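Side-chain contacts in Cyclo(L-leucyl-L-phenylalanyl) synthase (PDB 3OQV), which catalyses the ATP-independent formation of cyclo(L-phenylalanyl-L-leucyl) from two aminoacyl-tRNAs, a step in the biosynthesis of the antibacterial peptide albonoursin: residues A[38-41]-A[42-45]; A[92-95]-A[96-100]; A[117-120]-A[121-125]. All coordinates share one frame; numbering follows the deposited sequence.

In the fold
The three contacts are local and follow one another along the chain, so none nests in or crosses another. Interaction 1 closes a tight turn in the loop that leaves strand 29-37 of the parallel Rossmann-type sheet and enters helix 45-58. Interaction 2 runs along the middle of helix 82-107, whose Leu96 and Leu100 lie on strands 29-37 and 59-67. It touches interaction 1 directly: Arg99 packs against the backbone of Phe43 to Gln45, and Ala38 against Thr92. Interaction 3 turns an outermost strand, 114-118, into the short helix 119-122 and leads on to helix 126-141; about 6 Å separates its nearest atoms from those of interaction 2.

Interaction 1. Residues A[38-41]-A[42-45]; sequences AGNS and YFSQ
Asn40 meets Tyr42 and Phe43 with both its backbone and its side chain, and so organises the turn formed by residues 40-43. Its backbone N makes a weak hydrogen bond to the hydroxyl of Ser37, the inferred nucleophile. The side chain of Asn40 turns towards the residues that follow, with CG anti to its own backbone N (chi1 178°). From there OD1 accepts from the backbone N of Tyr42 at 3.0 Å, which makes this an Asx turn. The bond is bent, and the donor stands above the carbonyl plane instead of on a lone pair. The same oxygen lies 3.0 Å from Tyr42 CB, a tight approach, and meets the tyrosine ring at its edge and in its plane, 3.4 Å from Tyr42 CD1, with the amide and ring planes 81° apart. The other branch, ND2, points to the second aromatic residue and sits 3.5 Å from Phe43 CE2, again near the ring plane. On the backbone, Asn40 O receives a nearly straight hydrogen bond from Phe43 N at 3.1 Å.

Ser41 bridges these bonded residues, and its side chain is directed outward, only CB and OG grazing the backbone N of Tyr42. Beyond it the chain bends again: Phe43 is the centre of an inverse gamma turn, closed by a weak bond from Ser44 N to Tyr42 O at 3.0 Å. Ser44 then caps helix 45-58 through a bond from Asn47 N to its OG. His203 stacks on the Tyr42 ring and meets that of Phe43 edge-to-face.

Because OD1 is engaged by the Tyr42 amide, the flip of the Asn40 amide is fixed and its NH2 is set on the Phe43 side. Such a defined orientation is consistent with the substrate-binding and catalytic role proposed for Asn40 by similarity.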
loop_
_atom_site.group_PDB
_atom_site.type_symbol
_atom_site.label_atom_id
_atom_site.label_comp_id
_atom_site.label_asym_id
_atom_site.label_seq_id
_atom_site.Cartn_x
_atom_site.Cartn_y
_atom_site.Cartn_z
ATOM N N ALA A 38 -2.944 6.577 -2.921
ATOM C CA ALA A 38 -3.555 7.834 -3.315
ATOM C C ALA A 38 -5.034 7.625 -3.650
ATOM O O ALA A 38 -5.836 8.551 -3.541
ATOM C CB ALA A 38 -2.809 8.432 -4.488
ATOM N N GLY A 39 -5.406 6.386 -3.963
ATOM C CA GLY A 39 -6.810 6.036 -4.192
ATOM C C GLY A 39 -7.677 5.991 -2.941
ATOM O O GLY A 39 -8.820 6.442 -2.957
ATOM N N ASN A 40 -7.136 5.438 -1.858
ATOM C CA ASN A 40 -7.949 4.776 -0.827
ATOM C C ASN A 40 -8.683 5.775 0.073
ATOM O O ASN A 40 -8.073 6.391 0.948
ATOM C CB ASN A 40 -7.066 3.861 0.027
ATOM C CG ASN A 40 -7.832 3.187 1.155
ATOM O OD1 ASN A 40 -9.024 3.438 1.350
ATOM N ND2 ASN A 40 -7.143 2.327 1.911
ATOM N N SER A 41 -9.980 5.966 -0.162
ATOM C CA SER A 41 -10.675 7.103 0.440
ATOM C C SER A 41 -10.966 6.867 1.926
ATOM O O SER A 41 -11.403 7.773 2.637
ATOM C CB SER A 41 -11.956 7.443 -0.326
ATOM O OG SER A 41 -12.859 6.354 -0.327
ATOM N N TYR A 42 -10.664 5.663 2.401
ATOM C CA TYR A 42 -10.615 5.393 3.828
ATOM C C TYR A 42 -9.763 6.419 4.556
ATOM O O TYR A 42 -10.073 6.800 5.685
ATOM C CB TYR A 42 -10.065 3.995 4.082
ATOM C CG TYR A 42 -11.137 2.957 4.290
ATOM C CD1 TYR A 42 -11.551 2.135 3.245
ATOM C CD2 TYR A 42 -11.733 2.789 5.536
ATOM C CE1 TYR A 42 -12.530 1.168 3.440
ATOM C CE2 TYR A 42 -12.711 1.827 5.740
ATOM C CZ TYR A 42 -13.106 1.024 4.690
ATOM O OH TYR A 42 -14.081 0.078 4.891
ATOM N N PHE A 43 -8.684 6.854 3.911
ATOM C CA PHE A 43 -7.667 7.678 4.568
ATOM C C PHE A 43 -7.984 9.174 4.489
ATOM O O PHE A 43 -7.225 9.968 3.926
ATOM C CB PHE A 43 -6.262 7.360 4.031
ATOM C CG PHE A 43 -5.671 6.094 4.605
ATOM C CD1 PHE A 43 -5.190 6.064 5.903
ATOM C CD2 PHE A 43 -5.678 4.920 3.874
ATOM C CE1 PHE A 43 -4.666 4.883 6.447
ATOM C CE2 PHE A 43 -5.179 3.741 4.406
ATOM C CZ PHE A 43 -4.660 3.725 5.692
ATOM N N SER A 44 -9.127 9.542 5.058
ATOM C CA SER A 44 -9.336 10.880 5.596
ATOM C C SER A 44 -8.409 11.161 6.777
ATOM O O SER A 44 -7.874 10.239 7.402
ATOM C CB SER A 44 -10.789 11.040 6.041
ATOM O OG SER A 44 -11.087 10.169 7.122
ATOM N N GLN A 45 -8.282 12.434 7.133
ATOM C CA GLN A 45 -7.562 12.789 8.346
ATOM C C GLN A 45 -8.138 12.082 9.567
ATOM O O GLN A 45 -7.394 11.496 10.358
ATOM C CB GLN A 45 -7.543 14.299 8.573
ATOM C CG GLN A 45 -6.649 14.702 9.739
ATOM C CD GLN A 45 -6.385 16.188 9.780
ATOM O OE1 GLN A 45 -6.520 16.882 8.769
ATOM N NE2 GLN A 45 -6.042 16.696 10.960
#

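Interaction 2. Residues A[92-95]-A[96-100]; sequences TLKD and LRRRL
Leu93 and Arg97 lie one helical turn apart, and their side chains meet by packing, without a hydrogen bond between them. The arginine chain runs back past Leu93 O and bends at chi3 (-147°), bringing NH2 to 3.6 Å from Leu93 CB, while NE is hydrogen-bonded to the hydroxyl of Tyr66. On the buried side Leu93 CD2 and Leu96 CD2 approach to 4.3 Å. Lys94 and Arg98 pack in a similar way: the extended arginine lays one face of its guanidinium over Lys94 CB, and NH2 is 3.7 Å from Lys94 CD.

Backbone hydrogen bonds of the regular i to i+4 kind tie Leu96, Arg97 and Arg99 to Thr92, Leu93 and Asp95. A water bound to Thr92 O also reaches Arg99 NH1, though weakly.

Charges are close without pairing. Asp95 OD1 is 4.3 Å from Arg98 NH1 but displaced from the guanidinium plane, where it probably feels the charge without taking a hydrogen bond. Lys94 NZ comes within 4.5 Å of Arg98 NH2. These gathered basic ends may mark an anion-binding surface; a phosphate, probably from the crystallisation liquor, lies about 5 Å from the Lys94 side chain, and aminoacyl-tRNA binding is suggested for Arg98 by similarity.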
loop_
_atom_site.group_PDB
_atom_site.type_symbol
_atom_site.label_atom_id
_atom_site.label_comp_id
_atom_site.label_asym_id
_atom_site.label_seq_id
_atom_site.Cartn_x
_atom_site.Cartn_y
_atom_site.Cartn_z
ATOM N N THR A 92 -2.092 15.380 -6.568
ATOM C CA THR A 92 -2.652 14.325 -5.727
ATOM C C THR A 92 -1.707 14.027 -4.567
ATOM O O THR A 92 -2.129 13.919 -3.412
ATOM C CB THR A 92 -2.905 13.059 -6.560
ATOM O OG1 THR A 92 -3.979 13.311 -7.473
ATOM C CG2 THR A 92 -3.263 11.861 -5.677
ATOM N N LEU A 93 -0.415 14.000 -4.861
ATOM C CA LEU A 93 0.566 13.696 -3.833
ATOM C C LEU A 93 0.775 14.849 -2.874
ATOM O O LEU A 93 1.060 14.631 -1.698
ATOM C CB LEU A 93 1.885 13.245 -4.450
ATOM C CG LEU A 93 1.750 11.915 -5.187
ATOM C CD1 LEU A 93 3.016 11.604 -5.970
ATOM C CD2 LEU A 93 1.436 10.810 -4.190
ATOM N N LYS A 94 0.635 16.081 -3.362
ATOM C CA LYS A 94 0.673 17.225 -2.464
ATOM C C LYS A 94 -0.457 17.149 -1.451
ATOM O O LYS A 94 -0.259 17.449 -0.278
ATOM C CB LYS A 94 0.578 18.548 -3.232
ATOM C CG LYS A 94 1.906 19.044 -3.739
ATOM C CD LYS A 94 1.714 20.244 -4.645
ATOM C CE LYS A 94 2.981 21.070 -4.689
ATOM N NZ LYS A 94 4.138 20.278 -4.195
ATOM N N ASP A 95 -1.655 16.819 -1.920
ATOM C CA ASP A 95 -2.819 16.724 -1.040
ATOM C C ASP A 95 -2.629 15.602 -0.000
ATOM O O ASP A 95 -2.818 15.811 1.204
ATOM C CB ASP A 95 -4.085 16.482 -1.868
ATOM C CG ASP A 95 -4.485 17.696 -2.710
ATOM O OD1 ASP A 95 -3.903 18.786 -2.513
ATOM O OD2 ASP A 95 -5.385 17.560 -3.573
ATOM N N LEU A 96 -2.215 14.432 -0.472
ATOM C CA LEU A 96 -1.872 13.302 0.421
ATOM C C LEU A 96 -0.873 13.665 1.523
ATOM O O LEU A 96 -1.137 13.439 2.714
ATOM C CB LEU A 96 -1.339 12.135 -0.405
ATOM C CG LEU A 96 -1.183 10.771 0.273
ATOM C CD1 LEU A 96 -2.403 10.466 1.078
ATOM C CD2 LEU A 96 -0.965 9.704 -0.780
ATOM N N ARG A 97 0.259 14.250 1.139
ATOM C CA ARG A 97 1.297 14.620 2.099
ATOM C C ARG A 97 0.849 15.647 3.115
ATOM O O ARG A 97 1.181 15.531 4.290
ATOM C CB ARG A 97 2.545 15.135 1.394
ATOM C CG ARG A 97 3.360 14.041 0.731
ATOM C CD ARG A 97 4.673 14.605 0.212
ATOM N NE ARG A 97 5.082 13.918 -1.007
ATOM C CZ ARG A 97 4.888 14.393 -2.231
ATOM N NH1 ARG A 97 4.320 15.582 -2.407
ATOM N NH2 ARG A 97 5.272 13.681 -3.279
ATOM N N ARG A 98 0.164 16.691 2.648
ATOM C CA ARG A 98 -0.360 17.719 3.540
ATOM C C ARG A 98 -1.326 17.118 4.561
ATOM O O ARG A 98 -1.256 17.408 5.758
ATOM C CB ARG A 98 -1.044 18.825 2.729
ATOM C CG ARG A 98 -0.193 19.313 1.565
ATOM C CD ARG A 98 -0.806 20.494 0.795
ATOM N NE ARG A 98 0.226 21.166 0.003
ATOM C CZ ARG A 98 -0.001 21.869 -1.101
ATOM N NH1 ARG A 98 -1.239 22.035 -1.546
ATOM N NH2 ARG A 98 1.016 22.410 -1.763
ATOM N N ARG A 99 -2.211 16.253 4.086
ATOM C CA ARG A 99 -3.184 15.624 4.965
ATOM C C ARG A 99 -2.481 14.693 5.976
ATOM O O ARG A 99 -2.795 14.713 7.167
ATOM C CB ARG A 99 -4.241 14.883 4.133
ATOM C CG ARG A 99 -5.003 13.789 4.865
ATOM C CD ARG A 99 -6.340 13.477 4.181
ATOM N NE ARG A 99 -6.487 14.167 2.897
ATOM C CZ ARG A 99 -6.195 13.628 1.714
ATOM N NH1 ARG A 99 -6.361 14.329 0.598
ATOM N NH2 ARG A 99 -5.734 12.386 1.641
ATOM N N LEU A 100 -1.481 13.949 5.510
ATOM C CA LEU A 100 -0.699 13.051 6.378
ATOM C C LEU A 100 0.118 13.829 7.415
ATOM O O LEU A 100 0.215 13.433 8.578
ATOM C CB LEU A 100 0.223 12.185 5.525
ATOM C CG LEU A 100 0.859 10.928 6.119
ATOM C CD1 LEU A 100 -0.138 10.154 6.979
ATOM C CD2 LEU A 100 1.405 10.059 4.992
HETATM O O HOH W 1 -4.650 13.351 -2.168
#

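Interaction 3. Residues A[117-120]-A[121-125]; sequences RSLS and ELQET. With PO4 (phosphate ion), chain D.
Arg117 and Leu122 cross at about a right angle, and the methyl CD1 of the leucine sits over one face of the guanidinium, offset toward the rim and 3.8 Å from CZ of Arg117. A bend at chi3 (-79°) turns the arginine head to this position, where NH2 forms a salt bridge with Asp63 on the neighbouring strand 59-67. Glu121 comes to the same arginine from another direction. Its side chain crosses the arginine methylenes at about a right angle, OE2 at 3.8 Å from Arg117 CD, with the two charged planes almost perpendicular; a water, bound by Arg117 NH1 and weakly by Glu121 OE2, links their polar ends.

Ser118 OG reaches forward over the first turn of the helix and accepts from Glu121 N at 3.0 Å with an N-H...O angle of 152°, while the Ser118 carbonyl takes the amide of Leu122. On the buried side the side chains of Leu119 and Leu122 cross obliquely, CD1 of the first 4.2 Å from CD2 of the second, both also lying on Leu185.

Gln123 packs its CG against Leu119 O at 3.2 Å and extends beyond it. NE2 gives a nearly straight bond of 2.8 Å to O1 of a phosphate, probably from the crystallisation liquor and also held by His70; Tyr128 OH is a further partner of NE2. A leucine here would probably leave both the phosphate and the Tyr128 hydroxyl without this amide partner.

Thr125 N closes a type I turn on Leu122 O, and OG1 adds a second bond to that carbonyl, 2.7 Å and in its plane. OG1 also caps helix 126-141 through Tyr128 N. With Ser118 as N-cap of helix 119-122, two successive caps carry the chain off an edge strand of a Rossmann-type sheet.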
loop_
_atom_site.group_PDB
_atom_site.type_symbol
_atom_site.label_atom_id
_atom_site.label_comp_id
_atom_site.label_asym_id
_atom_site.label_seq_id
_atom_site.Cartn_x
_atom_site.Cartn_y
_atom_site.Cartn_z
ATOM N N ARG A 117 7.410 7.180 4.970
ATOM C CA ARG A 117 8.186 7.318 3.744
ATOM C C ARG A 117 7.282 7.107 2.539
ATOM O O ARG A 117 6.269 6.407 2.636
ATOM C CB ARG A 117 9.337 6.307 3.723
ATOM C CG ARG A 117 10.391 6.544 4.810
ATOM C CD ARG A 117 11.495 5.506 4.732
ATOM N NE ARG A 117 11.058 4.258 5.332
ATOM C CZ ARG A 117 11.847 3.220 5.567
ATOM N NH1 ARG A 117 13.105 3.238 5.153
ATOM N NH2 ARG A 117 11.341 2.119 6.115
ATOM N N SER A 118 7.647 7.694 1.399
ATOM C CA SER A 118 7.042 7.322 0.121
ATOM C C SER A 118 7.527 5.942 -0.316
ATOM O O SER A 118 8.617 5.523 0.063
ATOM C CB SER A 118 7.422 8.337 -0.953
ATOM O OG SER A 118 8.828 8.328 -1.159
ATOM N N LEU A 119 6.749 5.257 -1.152
ATOM C CA LEU A 119 7.222 3.996 -1.742
ATOM C C LEU A 119 8.480 4.231 -2.585
ATOM O O LEU A 119 9.435 3.457 -2.524
ATOM C CB LEU A 119 6.130 3.316 -2.571
ATOM C CG LEU A 119 6.442 1.922 -3.153
ATOM C CD1 LEU A 119 6.988 0.955 -2.084
ATOM C CD2 LEU A 119 5.197 1.322 -3.789
ATOM N N SER A 120 8.520 5.345 -3.307
ATOM C CA SER A 120 9.675 5.623 -4.146
ATOM C C SER A 120 10.970 5.757 -3.343
ATOM O O SER A 120 11.995 5.238 -3.758
ATOM C CB SER A 120 9.434 6.842 -5.060
ATOM O OG SER A 120 9.446 8.037 -4.315
ATOM N N GLU A 121 10.901 6.324 -2.138
ATOM C CA GLU A 121 12.073 6.394 -1.277
ATOM C C GLU A 121 12.459 4.998 -0.780
ATOM O O GLU A 121 13.630 4.646 -0.713
ATOM C CB GLU A 121 11.790 7.285 -0.066
ATOM C CG GLU A 121 13.009 7.556 0.790
ATOM C CD GLU A 121 12.665 8.352 2.034
ATOM O OE1 GLU A 121 11.605 9.020 2.027
ATOM O OE2 GLU A 121 13.434 8.273 3.024
ATOM N N LEU A 122 11.453 4.232 -0.386
ATOM C CA LEU A 122 11.653 2.900 0.151
ATOM C C LEU A 122 12.306 2.005 -0.910
ATOM O O LEU A 122 13.142 1.131 -0.601
ATOM C CB LEU A 122 10.289 2.348 0.552
ATOM C CG LEU A 122 10.268 0.999 1.253
ATOM C CD1 LEU A 122 11.139 1.024 2.490
ATOM C CD2 LEU A 122 8.828 0.669 1.634
ATOM N N GLN A 123 12.004 2.298 -2.176
ATOM C CA GLN A 123 12.470 1.461 -3.273
ATOM C C GLN A 123 13.975 1.594 -3.461
ATOM O O GLN A 123 14.602 0.765 -4.120
ATOM C CB GLN A 123 11.769 1.849 -4.572
ATOM C CG GLN A 123 10.341 1.351 -4.693
ATOM C CD GLN A 123 9.840 1.491 -6.098
ATOM O OE1 GLN A 123 9.962 2.563 -6.695
ATOM N NE2 GLN A 123 9.367 0.387 -6.680
ATOM N N GLU A 124 14.548 2.646 -2.894
ATOM C CA GLU A 124 15.995 2.867 -2.962
ATOM C C GLU A 124 16.777 1.964 -2.010
ATOM O O GLU A 124 17.977 1.761 -2.191
ATOM C CB GLU A 124 16.324 4.336 -2.687
ATOM C CG GLU A 124 15.948 5.248 -3.845
ATOM C CD GLU A 124 16.727 4.915 -5.115
ATOM O OE1 GLU A 124 17.943 5.209 -5.162
ATOM O OE2 GLU A 124 16.129 4.351 -6.061
ATOM N N THR A 125 16.111 1.446 -0.983
ATOM C CA THR A 125 16.820 0.784 0.107
ATOM C C THR A 125 17.227 -0.617 -0.325
ATOM O O THR A 125 16.509 -1.275 -1.075
ATOM C CB THR A 125 15.971 0.706 1.385
ATOM O OG1 THR A 125 14.803 -0.083 1.138
ATOM C CG2 THR A 125 15.542 2.103 1.825
HETATM P P PO4 D . 9.985 0.223 -10.427
HETATM O O1 PO4 D . 8.810 0.253 -9.467
HETATM O O2 PO4 D . 9.697 -0.814 -11.489
HETATM O O3 PO4 D . 10.185 1.581 -11.056
HETATM O O4 PO4 D . 11.242 -0.140 -9.674
HETATM O O HOH W 2 14.635 5.205 3.653
HETATM O O HOH W 3 13.021 5.292 -6.037
#